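Local atomic coordinates of carbohydrate binding protein (Flavobacterium johnsoniae, PDB entry 3HZB), a protein that binds calcium through the betagamma-crystallin domain described here and, as a longer protein, probably also binds carbohydrate. Residues G58-V63 with T73-K78. Sequence-based numbering, arbitrary orientation.
Sequences GGASTV and TTWNDK. With CA (calcium ion), chain L; CA (calcium ion), chain M.
Trp-75 drives its indole from the loop 73-78 against segment 58-63, and Thr-62 meets it from the opposite direction. The methyl CG2 of Thr-62 sits over one face of the indole, 3.6 Å from the centroid of the five-membered ring and 20° off its normal, a CH-pi contact. Its closest ring atom is CE2 of Trp-75, 3.4 Å from CG2 of Thr-62. With OG1 of Thr-62 turned anti to the backbone N (chi1 -168°), the methyl rather than the hydroxyl is given to the ring.

The far end of the six-membered ring meets mostly backbone. The carbonyl O of Ala-60 lies at the edge, near the ring plane, 3.2 Å from CH2 of Trp-75, while C of Ser-61 approaches CZ2 of Trp-75 obliquely at 3.4 Å. CB of Ala-60 adds a looser apolar touch, 4.4 Å from CZ2 of Trp-75. Leu-51 and Gln-53 also pack on the indole, and NE2 of Gln-53 hydrogen-bonds to O of Thr-74.

Beyond the tryptophan the loop turns to metal. OD1 of Asp-77 binds one calcium at 2.5 Å, a site completed by Lys-7, Asp-37, Ser-39 and waters; O of Lys-78 binds a second, also at 2.5 Å, with Asp-36, Gln-53, Ser-80 and waters.

Both segments belong to a betagamma-crystallin Greek key, and the indole joins strand 60-64, at one edge of the four-stranded sheet, to the calcium-binding loop. Metal and hydrogen bonds tie the loop to other parts of the domain; to strand 60-64 the indole adds a largely nonpolar attachment, without hydrogen bonds between the two segments.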
loop_
_atom_site.group_PDB
_atom_site.type_symbol
_atom_site.label_atom_id
_atom_site.label_comp_id
_atom_site.label_asym_id
_atom_site.label_seq_id
_atom_site.Cartn_x
_atom_site.Cartn_y
_atom_site.Cartn_z
ATOM N N GLY B 58 -19.142 -8.911 -13.057
ATOM C CA GLY B 58 -20.421 -9.316 -12.506
ATOM C C GLY B 58 -20.314 -9.715 -11.048
ATOM O O GLY B 58 -19.211 -9.901 -10.532
ATOM N N GLY B 59 -21.459 -9.844 -10.381
ATOM C CA GLY B 59 -21.466 -10.227 -8.981
ATOM C C GLY B 59 -21.038 -9.133 -8.014
ATOM O O GLY B 59 -20.943 -7.960 -8.384
ATOM N N ALA B 60 -20.772 -9.526 -6.771
ATOM C CA ALA B 60 -20.358 -8.591 -5.730
ATOM C C ALA B 60 -19.036 -7.895 -6.051
ATOM O O ALA B 60 -18.223 -8.407 -6.823
ATOM C CB ALA B 60 -20.247 -9.325 -4.399
ATOM N N SER B 61 -18.829 -6.728 -5.447
ATOM C CA SER B 61 -17.612 -5.951 -5.658
ATOM C C SER B 61 -17.081 -5.407 -4.343
ATOM O O SER B 61 -17.779 -5.398 -3.329
ATOM C CB SER B 61 -17.875 -4.766 -6.601
ATOM O OG SER B 61 -18.423 -5.180 -7.837
ATOM N N THR B 62 -15.831 -4.963 -4.369
ATOM C CA THR B 62 -15.200 -4.371 -3.201
ATOM C C THR B 62 -14.062 -3.511 -3.724
ATOM O O THR B 62 -13.562 -3.737 -4.828
ATOM C CB THR B 62 -14.645 -5.435 -2.223
ATOM O OG1 THR B 62 -14.287 -4.800 -0.986
ATOM C CG2 THR B 62 -13.415 -6.121 -2.805
ATOM N N VAL B 63 -13.668 -2.513 -2.944
ATOM C CA VAL B 63 -12.593 -1.624 -3.357
ATOM C C VAL B 63 -11.335 -1.859 -2.538
ATOM O O VAL B 63 -11.391 -1.968 -1.316
ATOM C CB VAL B 63 -12.993 -0.138 -3.190
ATOM C CG1 VAL B 63 -11.868 0.764 -3.680
ATOM C CG2 VAL B 63 -14.272 0.148 -3.943
ATOM N N THR B 73 -11.832 -14.193 3.658
ATOM C CA THR B 73 -12.527 -15.387 3.190
ATOM C C THR B 73 -13.495 -15.129 2.041
ATOM O O THR B 73 -13.717 -16.002 1.203
ATOM C CB THR B 73 -13.314 -16.049 4.333
ATOM O OG1 THR B 73 -12.426 -16.323 5.423
ATOM C CG2 THR B 73 -13.943 -17.349 3.861
ATOM N N THR B 74 -14.074 -13.935 2.012
ATOM C CA THR B 74 -15.028 -13.577 0.973
ATOM C C THR B 74 -14.358 -13.279 -0.364
ATOM O O THR B 74 -14.946 -13.508 -1.423
ATOM C CB THR B 74 -15.858 -12.341 1.386
ATOM O OG1 THR B 74 -16.575 -12.625 2.592
ATOM C CG2 THR B 74 -16.856 -11.974 0.297
ATOM N N TRP B 75 -13.126 -12.784 -0.321
ATOM C CA TRP B 75 -12.443 -12.429 -1.555
ATOM C C TRP B 75 -11.210 -13.212 -1.956
ATOM O O TRP B 75 -10.793 -13.145 -3.110
ATOM C CB TRP B 75 -12.107 -10.940 -1.540
ATOM C CG TRP B 75 -13.330 -10.118 -1.680
ATOM C CD1 TRP B 75 -14.090 -9.592 -0.675
ATOM C CD2 TRP B 75 -13.995 -9.793 -2.903
ATOM N NE1 TRP B 75 -15.191 -8.956 -1.199
ATOM C CE2 TRP B 75 -15.158 -9.065 -2.564
ATOM C CE3 TRP B 75 -13.721 -10.047 -4.254
ATOM C CZ2 TRP B 75 -16.048 -8.587 -3.530
ATOM C CZ3 TRP B 75 -14.609 -9.571 -5.217
ATOM C CH2 TRP B 75 -15.757 -8.849 -4.848
ATOM N N ASN B 76 -10.621 -13.949 -1.023
ATOM C CA ASN B 76 -9.428 -14.718 -1.350
ATOM C C ASN B 76 -9.761 -15.853 -2.312
ATOM O O ASN B 76 -10.696 -16.618 -2.083
ATOM C CB ASN B 76 -8.792 -15.296 -0.091
ATOM C CG ASN B 76 -7.496 -16.005 -0.386
ATOM O OD1 ASN B 76 -6.561 -15.404 -0.915
ATOM N ND2 ASN B 76 -7.431 -17.291 -0.061
ATOM N N ASP B 77 -8.985 -15.956 -3.388
ATOM C CA ASP B 77 -9.201 -16.992 -4.394
ATOM C C ASP B 77 -10.619 -16.949 -4.945
ATOM O O ASP B 77 -11.225 -17.991 -5.186
ATOM C CB ASP B 77 -8.935 -18.378 -3.801
ATOM C CG ASP B 77 -7.497 -18.558 -3.385
ATOM O OD1 ASP B 77 -6.652 -17.805 -3.905
ATOM O OD2 ASP B 77 -7.206 -19.448 -2.558
ATOM N N LYS B 78 -11.139 -15.743 -5.148
ATOM C CA LYS B 78 -12.490 -15.576 -5.661
ATOM C C LYS B 78 -12.588 -14.511 -6.753
ATOM O O LYS B 78 -13.602 -14.409 -7.420
ATOM C CB LYS B 78 -13.444 -15.197 -4.519
ATOM C CG LYS B 78 -13.665 -16.282 -3.479
ATOM C CD LYS B 78 -14.396 -17.471 -4.078
ATOM C CE LYS B 78 -14.666 -18.549 -3.041
ATOM N NZ LYS B 78 -15.286 -19.750 -3.675
HETATM CA CA CA L . -4.127 -17.535 -3.931
HETATM CA CA CA M . -14.981 -15.922 -8.918
HETATM O O HOH W 1 -4.752 -19.011 -1.840
HETATM O O HOH W 2 -3.851 -19.750 -5.260
HETATM O O HOH W 3 -2.184 -18.684 -2.323
HETATM O O HOH W 4 -16.454 -15.939 -6.711
HETATM O O HOH W 5 -15.961 -18.555 -8.786
#